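Local atomic coordinates of dihydrodipicolinate synthase (Bacillus clausii KSM-K16, PDB entry 3E96), a protein that probably catalyses the condensation of pyruvate with aspartate semialdehyde to give 4-hydroxy-tetrahydrodipicolinate, by way of a Schiff base with the substrate. Residues K10-I15 with L83-I88; Y60-E65 with V277-V282; M268-Q273 with K301-T306; W199-W204 with D236-I241. All coordinates share one frame; numbering follows the deposited sequence.

How the contacts relate
The four contacts sit in one TIM-barrel chain. Contact 1 has its centre nearest the chain centre, about 9 Å from it, and its V85 side chain is about 5 Å from that of K167, the predicted Schiff-base lysine. Contact 2 ties the residues just before helix 64-78 to the loop 277-282; its L62 side chain is about 11 Å from that of T56, a predicted pyruvate-binding residue. The centres of contacts 1 and 2 are about 23 Å apart. Away from these sites, contact 4 joins barrel helix 200-206 to helix 235-252, and contact 3 joins the end of helix 262-270 to the tail 301-306. Contacts 2 and 4 are on opposite sides of the chain centre.

Contact 1 of 4, residues K10-I15 with L83-I88; sequences KALETI and LVVAGI
L83 holds CG anti to its own carbonyl carbon (chi1 -72°), and the extended chi2 of 176° carries CD1 on to A11. L12 makes a similar first turn (chi1 -71°), which brings its CD2 branch up to V85. These two pairs join the turn ahead of strand 15-17 to strand 83-88 of the TIM barrel. The meeting is wholly apolar and small, burying 126 Å² in all. At the outer pair, the methyl of A11 touches one branch of the leucine, with A11 CB 3.6 Å from L83 CD1. A11 is exposed, so this end lies near the surface. The inner pair is buried and looser.

The backbone of 10-15 places A11 and L12 as the two central residues of one short turn. K10 to E13 form a type I beta turn, closed by E13 N to K10 O at 3.1 Å. E13 then centres an inverse gamma turn, whose bond from T14 N to L12 O is weak. Strand 15-17 follows. T14 is bonded through its backbone to F211 of strand 210-213, the last of the barrel.

On strand 83-88, L83 and V85 are two residues apart, so both side chains face the turn. V85 also packs on V49 and M111 of the strands on either side. The turn packs at the N-terminal end of the barrel strands, and V85 lies close to the predicted site: its side chain is about 5 Å from that of K167, the predicted Schiff-base lysine. In the inner pair L12 CD2 stands 4.2 Å from V85 CG2.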
# COMPACT_ATOMS: atom_id res chain seq x y z
N LYS B 10 -13.71 -4.24 26.02
CA LYS B 10 -13.40 -5.40 26.84
C LYS B 10 -13.54 -6.68 26.04
O LYS B 10 -12.72 -7.59 26.16
CB LYS B 10 -14.34 -5.45 28.05
CG LYS B 10 -14.19 -4.27 28.99
CD LYS B 10 -12.82 -4.24 29.64
CE LYS B 10 -12.62 -2.96 30.43
NZ LYS B 10 -13.71 -2.75 31.43
N ALA B 11 -14.58 -6.75 25.22
CA ALA B 11 -14.84 -7.93 24.39
C ALA B 11 -13.73 -8.13 23.36
O ALA B 11 -13.52 -9.23 22.86
CB ALA B 11 -16.18 -7.79 23.69
N LEU B 12 -13.02 -7.05 23.03
CA LEU B 12 -11.93 -7.10 22.06
C LEU B 12 -10.60 -7.53 22.66
O LEU B 12 -9.62 -7.76 21.94
CB LEU B 12 -11.77 -5.74 21.37
CG LEU B 12 -12.90 -5.38 20.40
CD1 LEU B 12 -12.82 -3.92 20.02
CD2 LEU B 12 -12.81 -6.28 19.17
N GLU B 13 -10.55 -7.64 23.99
CA GLU B 13 -9.33 -8.07 24.67
C GLU B 13 -9.34 -9.59 24.69
O GLU B 13 -9.60 -10.23 25.71
CB GLU B 13 -9.29 -7.51 26.10
CG GLU B 13 -9.35 -5.98 26.12
CD GLU B 13 -9.22 -5.41 27.52
OE1 GLU B 13 -9.68 -6.06 28.47
OE2 GLU B 13 -8.66 -4.30 27.65
N THR B 14 -9.07 -10.16 23.52
CA THR B 14 -9.06 -11.61 23.34
C THR B 14 -8.36 -11.85 22.00
O THR B 14 -7.63 -10.98 21.53
CB THR B 14 -10.52 -12.14 23.28
OG1 THR B 14 -10.52 -13.56 23.15
CG2 THR B 14 -11.26 -11.52 22.09
N ILE B 15 -8.56 -13.01 21.40
CA ILE B 15 -7.95 -13.31 20.11
C ILE B 15 -8.83 -12.79 18.98
O ILE B 15 -10.03 -13.06 18.95
CB ILE B 15 -7.81 -14.84 19.89
CG1 ILE B 15 -6.84 -15.45 20.91
CG2 ILE B 15 -7.32 -15.12 18.47
CD1 ILE B 15 -6.91 -16.97 20.96
N LEU B 83 -18.04 -11.58 17.45
CA LEU B 83 -18.09 -10.20 17.02
C LEU B 83 -17.46 -10.16 15.64
O LEU B 83 -16.47 -10.85 15.38
CB LEU B 83 -17.29 -9.30 17.97
CG LEU B 83 -17.88 -9.04 19.36
CD1 LEU B 83 -16.91 -8.20 20.18
CD2 LEU B 83 -19.21 -8.32 19.20
N VAL B 84 -18.04 -9.36 14.75
CA VAL B 84 -17.52 -9.22 13.40
C VAL B 84 -16.94 -7.83 13.23
O VAL B 84 -17.66 -6.83 13.33
CB VAL B 84 -18.64 -9.44 12.36
CG1 VAL B 84 -18.11 -9.22 10.95
CG2 VAL B 84 -19.19 -10.86 12.49
N VAL B 85 -15.64 -7.76 12.99
CA VAL B 85 -14.94 -6.49 12.80
C VAL B 85 -14.54 -6.41 11.33
O VAL B 85 -13.77 -7.23 10.84
CB VAL B 85 -13.69 -6.41 13.68
CG1 VAL B 85 -12.98 -5.08 13.46
CG2 VAL B 85 -14.07 -6.60 15.15
N ALA B 86 -15.07 -5.42 10.62
CA ALA B 86 -14.80 -5.26 9.20
C ALA B 86 -13.60 -4.39 8.86
O ALA B 86 -13.53 -3.22 9.23
CB ALA B 86 -16.05 -4.72 8.49
N GLY B 87 -12.64 -4.97 8.14
CA GLY B 87 -11.48 -4.22 7.73
C GLY B 87 -11.89 -3.26 6.62
O GLY B 87 -12.63 -3.63 5.71
N ILE B 88 -11.42 -2.01 6.72
CA ILE B 88 -11.71 -1.00 5.71
C ILE B 88 -10.44 -0.21 5.43
O ILE B 88 -9.48 -0.27 6.21
CB ILE B 88 -12.84 -0.03 6.17
CG1 ILE B 88 -12.41 0.76 7.41
CG2 ILE B 88 -14.11 -0.82 6.47
CD1 ILE B 88 -13.46 1.78 7.87

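Contact 2 of 4, residues Y60-E65 with V277-V282; sequences YALSLE and VTRAPV
R279 reaches across to A61, at the end of a 3-10 turn, and L62, just before helix 64-78 of the TIM barrel. Its CG is anti to the carbonyl carbon (chi1 -85°), and the chain runs extended from CG to NE. The arm therefore passes alongside A61 and delivers the guanidinium to the A61 carbonyl. R279 NH2 donates to A61 O at 2.9 Å, with an N-H...O angle of 147°. The oxygen lies in the guanidinium plane, at its edge, while the nitrogen is tilted from the carbonyl plane. Near the root of the arm, the CB atoms of A61 and R279 are 4.1 Å apart. The L62 side chain crosses that of R279 at about a right angle, and L62 CD2 comes 4.1 Å from R279 NH2.

The other guanidinium nitrogens have partners too: NE bonds to G28 O, and NH1 forms a salt bridge with E66 OE2. E66 OE1 also takes the backbone N of S63, the N-cap residue, so one carboxylate joins the arginine to the helix start. With its nitrogens gripped by three partners, the guanidinium is probably fixed in rotation. A leucine in its place is likely to leave A61 O and G28 O without these donors and E66 without its positive mate.

The loop 277-282 is shaped by a cis peptide bond before P281, which bonds through its backbone to the second subunit. Within the loop, V282 N bonds back to R279 O, and T278 OG1 donates to V282 O at 2.8 Å, from above the carbonyl plane.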
# COMPACT_ATOMS: atom_id res chain seq x y z
N TYR B 60 -6.36 -6.31 0.13
CA TYR B 60 -5.95 -5.53 -1.03
C TYR B 60 -6.03 -6.26 -2.37
O TYR B 60 -5.90 -5.63 -3.42
CB TYR B 60 -4.55 -4.96 -0.80
CG TYR B 60 -4.56 -3.92 0.30
CD1 TYR B 60 -5.29 -2.74 0.15
CD2 TYR B 60 -3.87 -4.12 1.49
CE1 TYR B 60 -5.34 -1.79 1.16
CE2 TYR B 60 -3.92 -3.17 2.52
CZ TYR B 60 -4.65 -2.01 2.34
OH TYR B 60 -4.69 -1.06 3.34
N ALA B 61 -6.25 -7.57 -2.33
CA ALA B 61 -6.37 -8.35 -3.56
C ALA B 61 -7.85 -8.48 -3.93
O ALA B 61 -8.20 -9.09 -4.94
CB ALA B 61 -5.76 -9.73 -3.36
N LEU B 62 -8.72 -7.90 -3.11
CA LEU B 62 -10.16 -7.94 -3.36
C LEU B 62 -10.66 -6.65 -3.99
O LEU B 62 -10.13 -5.57 -3.72
CB LEU B 62 -10.93 -8.15 -2.05
CG LEU B 62 -10.57 -9.32 -1.13
CD1 LEU B 62 -11.38 -9.20 0.16
CD2 LEU B 62 -10.85 -10.65 -1.82
N SER B 63 -11.68 -6.75 -4.83
CA SER B 63 -12.25 -5.55 -5.42
C SER B 63 -13.09 -4.96 -4.28
O SER B 63 -13.32 -5.64 -3.27
CB SER B 63 -13.17 -5.90 -6.59
OG SER B 63 -14.29 -6.64 -6.13
N LEU B 64 -13.53 -3.72 -4.41
CA LEU B 64 -14.34 -3.10 -3.36
C LEU B 64 -15.61 -3.90 -3.13
O LEU B 64 -16.06 -4.06 -2.00
CB LEU B 64 -14.70 -1.66 -3.73
CG LEU B 64 -13.57 -0.63 -3.74
CD1 LEU B 64 -14.15 0.75 -4.05
CD2 LEU B 64 -12.88 -0.62 -2.37
N GLU B 65 -16.20 -4.40 -4.21
CA GLU B 65 -17.43 -5.18 -4.11
C GLU B 65 -17.18 -6.52 -3.42
O GLU B 65 -18.02 -6.98 -2.64
CB GLU B 65 -18.03 -5.39 -5.51
CG GLU B 65 -19.35 -6.17 -5.53
CD GLU B 65 -20.40 -5.58 -4.61
OE1 GLU B 65 -20.53 -4.34 -4.55
OE2 GLU B 65 -21.12 -6.37 -3.95
N VAL B 277 -5.75 -21.09 -3.23
CA VAL B 277 -4.47 -20.39 -3.39
C VAL B 277 -4.57 -18.90 -3.09
O VAL B 277 -5.64 -18.37 -2.81
CB VAL B 277 -3.94 -20.53 -4.83
CG1 VAL B 277 -3.70 -21.99 -5.15
CG2 VAL B 277 -4.95 -19.92 -5.81
N THR B 278 -3.42 -18.23 -3.14
CA THR B 278 -3.37 -16.79 -2.93
C THR B 278 -3.55 -16.15 -4.30
O THR B 278 -3.44 -16.82 -5.32
CB THR B 278 -2.00 -16.34 -2.35
OG1 THR B 278 -0.93 -16.89 -3.14
CG2 THR B 278 -1.85 -16.78 -0.90
N ARG B 279 -3.85 -14.85 -4.32
CA ARG B 279 -3.99 -14.13 -5.58
C ARG B 279 -2.70 -13.33 -5.80
O ARG B 279 -2.03 -12.95 -4.83
CB ARG B 279 -5.16 -13.14 -5.53
CG ARG B 279 -6.53 -13.73 -5.87
CD ARG B 279 -7.60 -12.63 -5.87
NE ARG B 279 -8.93 -13.15 -6.20
CZ ARG B 279 -10.05 -12.44 -6.14
NH1 ARG B 279 -11.21 -13.00 -6.45
NH2 ARG B 279 -10.01 -11.16 -5.78
N ALA B 280 -2.35 -13.09 -7.06
CA ALA B 280 -1.18 -12.27 -7.35
C ALA B 280 -1.51 -10.99 -6.58
O ALA B 280 -2.68 -10.62 -6.50
CB ALA B 280 -1.09 -11.98 -8.85
N PRO B 281 -0.50 -10.27 -6.06
CA PRO B 281 0.96 -10.44 -6.09
C PRO B 281 1.67 -11.52 -5.28
O PRO B 281 2.84 -11.35 -4.93
CB PRO B 281 1.46 -9.04 -5.72
CG PRO B 281 0.46 -8.62 -4.68
CD PRO B 281 -0.86 -9.05 -5.31
N VAL B 282 1.00 -12.62 -4.96
CA VAL B 282 1.67 -13.72 -4.26
C VAL B 282 1.28 -15.01 -4.96
O VAL B 282 0.09 -15.27 -5.15
CB VAL B 282 1.29 -13.82 -2.77
CG1 VAL B 282 1.89 -15.10 -2.17
CG2 VAL B 282 1.84 -12.61 -2.01

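Contact 3 of 4, residues M268-Q273 with K301-T306; sequences MEMLRQ and KLLQPT
R272 and Q304 meet at the surface, the edge of the guanidinium against the amide oxygen. In R272, CB points toward segment 301-306, and the chain then runs extended from CG to NE. CB, CG and CD carry the chain across; a turn at chi4 (-71°) sets the guanidinium plane. NE comes within 3.6 Å of Q304 OE1, and CZ within 3.8 Å. The bond itself is made by NH2, which donates to Q304 OE1 at 3.1 Å and almost straight, 168° at the hydrogen. The oxygen lies in the guanidinium plane and the nitrogen in the carbonyl plane, yet the two flat groups stand 85° apart.

R272 has positive phi and is the C-prime residue of the Schellman motif that ends helix 262-270. The residues before it supply the apolar part. M270 bends at chi3 and lays CE 3.7 Å from L303 CD2. L271 CD2 rests 3.7 Å from L302 CB. M270 and L303 both also pack on helix 287-299.

A charged guanidinium is here paired with a neutral amide. The bond is well aligned but exposed, and the apolar pairs lie beside it. Crystal contacts may help shape the tail.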
# COMPACT_ATOMS: atom_id res chain seq x y z
N MET B 268 -2.82 -25.44 5.29
CA MET B 268 -4.22 -25.87 5.44
C MET B 268 -4.53 -27.00 4.45
O MET B 268 -5.15 -28.00 4.82
CB MET B 268 -5.19 -24.69 5.18
CG MET B 268 -5.18 -23.57 6.23
SD MET B 268 -6.26 -22.15 5.85
CE MET B 268 -5.32 -21.31 4.70
N GLU B 269 -4.11 -26.83 3.20
CA GLU B 269 -4.36 -27.85 2.18
C GLU B 269 -3.69 -29.18 2.55
O GLU B 269 -4.27 -30.25 2.32
CB GLU B 269 -3.85 -27.37 0.81
CG GLU B 269 -4.73 -26.31 0.13
CD GLU B 269 -6.09 -26.84 -0.31
OE1 GLU B 269 -6.19 -28.04 -0.64
OE2 GLU B 269 -7.06 -26.05 -0.34
N MET B 270 -2.49 -29.11 3.11
CA MET B 270 -1.79 -30.33 3.52
C MET B 270 -2.57 -31.03 4.63
O MET B 270 -2.52 -32.25 4.75
CB MET B 270 -0.37 -30.01 4.00
CG MET B 270 0.65 -29.88 2.89
SD MET B 270 2.35 -29.84 3.51
CE MET B 270 2.58 -31.51 3.98
N LEU B 271 -3.29 -30.25 5.44
CA LEU B 271 -4.08 -30.81 6.53
C LEU B 271 -5.50 -31.11 6.07
O LEU B 271 -6.41 -31.30 6.88
CB LEU B 271 -4.11 -29.84 7.71
CG LEU B 271 -2.76 -29.50 8.36
CD1 LEU B 271 -2.96 -28.41 9.41
CD2 LEU B 271 -2.16 -30.75 8.98
N ARG B 272 -5.67 -31.13 4.75
CA ARG B 272 -6.95 -31.40 4.12
C ARG B 272 -8.05 -30.41 4.47
O ARG B 272 -9.23 -30.76 4.55
CB ARG B 272 -7.41 -32.83 4.43
CG ARG B 272 -6.51 -33.88 3.79
CD ARG B 272 -6.86 -35.29 4.23
NE ARG B 272 -5.92 -36.27 3.68
CZ ARG B 272 -5.86 -36.62 2.39
NH1 ARG B 272 -6.70 -36.07 1.52
NH2 ARG B 272 -4.97 -37.51 1.99
N GLN B 273 -7.65 -29.16 4.70
CA GLN B 273 -8.58 -28.08 4.99
C GLN B 273 -8.61 -27.27 3.70
O GLN B 273 -7.57 -27.07 3.07
CB GLN B 273 -8.07 -27.23 6.16
CG GLN B 273 -7.82 -28.02 7.44
CD GLN B 273 -7.28 -27.16 8.57
OE1 GLN B 273 -6.74 -26.08 8.33
NE2 GLN B 273 -7.41 -27.64 9.80
N LYS B 301 3.26 -32.98 14.66
CA LYS B 301 2.60 -34.27 14.68
C LYS B 301 1.17 -34.18 14.14
O LYS B 301 0.23 -34.71 14.74
CB LYS B 301 2.62 -34.85 16.10
CG LYS B 301 4.05 -35.07 16.60
CD LYS B 301 4.11 -35.90 17.87
CE LYS B 301 5.56 -36.21 18.22
NZ LYS B 301 5.68 -37.12 19.39
N LEU B 302 1.03 -33.51 13.00
CA LEU B 302 -0.27 -33.31 12.36
C LEU B 302 -0.45 -34.07 11.05
O LEU B 302 -1.57 -34.26 10.59
CB LEU B 302 -0.52 -31.83 12.11
CG LEU B 302 -0.65 -30.92 13.33
CD1 LEU B 302 -0.86 -29.49 12.87
CD2 LEU B 302 -1.82 -31.37 14.19
N LEU B 303 0.65 -34.49 10.43
CA LEU B 303 0.57 -35.22 9.17
C LEU B 303 0.22 -36.68 9.41
O LEU B 303 0.64 -37.27 10.40
CB LEU B 303 1.90 -35.13 8.42
CG LEU B 303 2.30 -33.74 7.93
CD1 LEU B 303 3.65 -33.81 7.23
CD2 LEU B 303 1.23 -33.20 6.99
N GLN B 304 -0.55 -37.27 8.50
CA GLN B 304 -0.92 -38.67 8.67
C GLN B 304 0.27 -39.58 8.39
O GLN B 304 1.08 -39.31 7.51
CB GLN B 304 -2.09 -39.04 7.75
CG GLN B 304 -1.91 -38.64 6.30
CD GLN B 304 -3.09 -39.07 5.44
OE1 GLN B 304 -3.26 -38.57 4.33
NE2 GLN B 304 -3.88 -40.00 5.94
N PRO B 305 0.39 -40.66 9.17
CA PRO B 305 1.48 -41.62 9.01
C PRO B 305 1.51 -42.17 7.58
O PRO B 305 0.46 -42.36 6.97
CB PRO B 305 1.15 -42.69 10.03
CG PRO B 305 0.48 -41.91 11.12
CD PRO B 305 -0.44 -41.02 10.33
N THR B 306 2.71 -42.41 7.06
CA THR B 306 2.85 -42.93 5.71
C THR B 306 3.56 -44.28 5.71
O THR B 306 4.22 -44.63 6.69
CB THR B 306 3.65 -41.97 4.81
OG1 THR B 306 4.97 -41.82 5.33
CG2 THR B 306 2.98 -40.60 4.75

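Contact 4 of 4, residues W199-W204 with D236-I241; sequences WAPFFW and DAVWRI
The side chains of F202 and W239 cross at about a right angle, the phenyl ring coming to the edge of the indole. F202 CE1 is 3.7 Å from W239 CH2, and F202 CZ is 3.8 Å from W239 CZ3. Both phenyl atoms lie near the indole plane. The ring planes stand 57° apart, and the F202 ring centroid is 5.5 Å from that of the six-membered ring of W239, so the pair is oblique. Both residues turn CG anti to the carbonyl carbon, and for F202 (chi1 -53°) this brings the far end of the ring round to the tryptophan.

P201 faces V238 more directly. Its CB lies 3.8 Å from V238 CG1, and its CG is almost as close to the same methyl. P201 CB touches both V238 and W239, coming within 4.3 Å of W239 CZ3.

These side chains join helix 200-206, which links barrel strands 190-193 and 210-213 of the TIM barrel, to helix 235-252 of the C-terminal helices that follow the barrel. The short helical segments run at 145° between their N-to-C directions, nearer antiparallel than parallel. Their axes come no closer than 11.2 Å, a wide spacing bridged by ring atoms. V238 packs on A229 and L230 of helix 220-231 as well, so that helix meets the same residue.

W242 adds to the aromatic group: it meets the W239 ring edge-to-face and also touches F202. An alanine at F202 would probably open a gap beside the indole and leave the indole of W239 freer to turn. On the proline side, the valine offers CG1, the methyl anti to its backbone N.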
# COMPACT_ATOMS: atom_id res chain seq x y z
N TRP B 199 4.85 -12.51 18.82
CA TRP B 199 5.04 -11.33 19.64
C TRP B 199 4.10 -11.15 20.83
O TRP B 199 4.37 -10.36 21.73
CB TRP B 199 4.99 -10.08 18.75
CG TRP B 199 6.13 -10.02 17.78
CD1 TRP B 199 6.17 -10.55 16.52
CD2 TRP B 199 7.42 -9.47 18.03
NE1 TRP B 199 7.41 -10.36 15.97
CE2 TRP B 199 8.20 -9.70 16.87
CE3 TRP B 199 8.00 -8.80 19.11
CZ2 TRP B 199 9.53 -9.28 16.77
CZ3 TRP B 199 9.33 -8.39 19.02
CH2 TRP B 199 10.08 -8.63 17.85
N ALA B 200 2.99 -11.89 20.82
CA ALA B 200 1.99 -11.78 21.88
C ALA B 200 2.50 -11.86 23.32
O ALA B 200 2.09 -11.07 24.17
CB ALA B 200 0.89 -12.84 21.66
N PRO B 201 3.39 -12.82 23.64
CA PRO B 201 3.87 -12.89 25.03
C PRO B 201 4.58 -11.62 25.49
O PRO B 201 4.39 -11.17 26.62
CB PRO B 201 4.81 -14.10 25.01
CG PRO B 201 4.23 -14.97 23.92
CD PRO B 201 3.90 -13.95 22.84
N PHE B 202 5.38 -11.04 24.61
CA PHE B 202 6.13 -9.83 24.92
C PHE B 202 5.20 -8.62 25.05
O PHE B 202 5.33 -7.81 25.97
CB PHE B 202 7.18 -9.61 23.84
CG PHE B 202 8.07 -10.81 23.62
CD1 PHE B 202 9.12 -11.08 24.50
CD2 PHE B 202 7.82 -11.69 22.57
CE1 PHE B 202 9.91 -12.22 24.34
CE2 PHE B 202 8.60 -12.84 22.40
CZ PHE B 202 9.65 -13.11 23.28
N PHE B 203 4.26 -8.49 24.12
CA PHE B 203 3.30 -7.40 24.17
C PHE B 203 2.42 -7.54 25.41
O PHE B 203 2.10 -6.55 26.06
CB PHE B 203 2.39 -7.40 22.93
CG PHE B 203 2.95 -6.69 21.75
CD1 PHE B 203 4.13 -7.13 21.14
CD2 PHE B 203 2.30 -5.58 21.21
CE1 PHE B 203 4.64 -6.49 20.02
CE2 PHE B 203 2.80 -4.92 20.09
CZ PHE B 203 3.98 -5.38 19.49
N TRP B 204 2.04 -8.77 25.74
CA TRP B 204 1.18 -9.02 26.89
C TRP B 204 1.82 -8.49 28.17
O TRP B 204 1.18 -7.81 28.96
CB TRP B 204 0.88 -10.51 27.03
CG TRP B 204 -0.28 -10.80 27.94
CD1 TRP B 204 -0.26 -10.90 29.30
CD2 TRP B 204 -1.65 -11.00 27.55
NE1 TRP B 204 -1.52 -11.15 29.79
CE2 TRP B 204 -2.40 -11.21 28.73
CE3 TRP B 204 -2.31 -11.01 26.32
CZ2 TRP B 204 -3.78 -11.44 28.71
CZ3 TRP B 204 -3.68 -11.24 26.30
CH2 TRP B 204 -4.40 -11.45 27.49
N ASP B 236 5.46 -20.80 32.39
CA ASP B 236 6.03 -21.99 31.78
C ASP B 236 5.22 -22.44 30.58
O ASP B 236 5.78 -22.86 29.56
CB ASP B 236 6.14 -23.13 32.80
CG ASP B 236 7.08 -22.80 33.95
OD1 ASP B 236 7.94 -21.91 33.79
OD2 ASP B 236 6.97 -23.45 35.01
N ALA B 237 3.89 -22.36 30.68
CA ALA B 237 3.01 -22.76 29.59
C ALA B 237 3.13 -21.79 28.41
O ALA B 237 3.17 -22.20 27.26
CB ALA B 237 1.56 -22.82 30.07
N VAL B 238 3.18 -20.50 28.72
CA VAL B 238 3.30 -19.47 27.68
C VAL B 238 4.51 -19.73 26.80
O VAL B 238 4.40 -19.79 25.58
CB VAL B 238 3.43 -18.06 28.31
CG1 VAL B 238 3.84 -17.05 27.24
CG2 VAL B 238 2.11 -17.65 28.94
N TRP B 239 5.67 -19.89 27.42
CA TRP B 239 6.90 -20.12 26.67
C TRP B 239 6.90 -21.43 25.91
O TRP B 239 7.48 -21.53 24.83
CB TRP B 239 8.11 -20.03 27.61
CG TRP B 239 8.26 -18.66 28.19
CD1 TRP B 239 8.24 -18.31 29.51
CD2 TRP B 239 8.42 -17.43 27.46
NE1 TRP B 239 8.37 -16.95 29.65
CE2 TRP B 239 8.48 -16.39 28.40
CE3 TRP B 239 8.52 -17.12 26.09
CZ2 TRP B 239 8.64 -15.05 28.03
CZ3 TRP B 239 8.67 -15.79 25.72
CH2 TRP B 239 8.73 -14.77 26.69
N ARG B 240 6.26 -22.45 26.47
CA ARG B 240 6.19 -23.74 25.81
C ARG B 240 5.38 -23.61 24.53
O ARG B 240 5.80 -24.07 23.46
CB ARG B 240 5.55 -24.78 26.73
CG ARG B 240 5.43 -26.17 26.13
CD ARG B 240 4.00 -26.65 26.18
NE ARG B 240 3.43 -26.55 27.52
CZ ARG B 240 2.13 -26.45 27.77
NH1 ARG B 240 1.26 -26.45 26.78
NH2 ARG B 240 1.70 -26.36 29.03
N ILE B 241 4.21 -22.99 24.63
CA ILE B 241 3.33 -22.79 23.48
C ILE B 241 4.02 -21.87 22.48
O ILE B 241 3.97 -22.10 21.27
CB ILE B 241 1.99 -22.17 23.92
CG1 ILE B 241 1.34 -23.04 24.99
CG2 ILE B 241 1.07 -22.03 22.71
CD1 ILE B 241 0.13 -22.40 25.65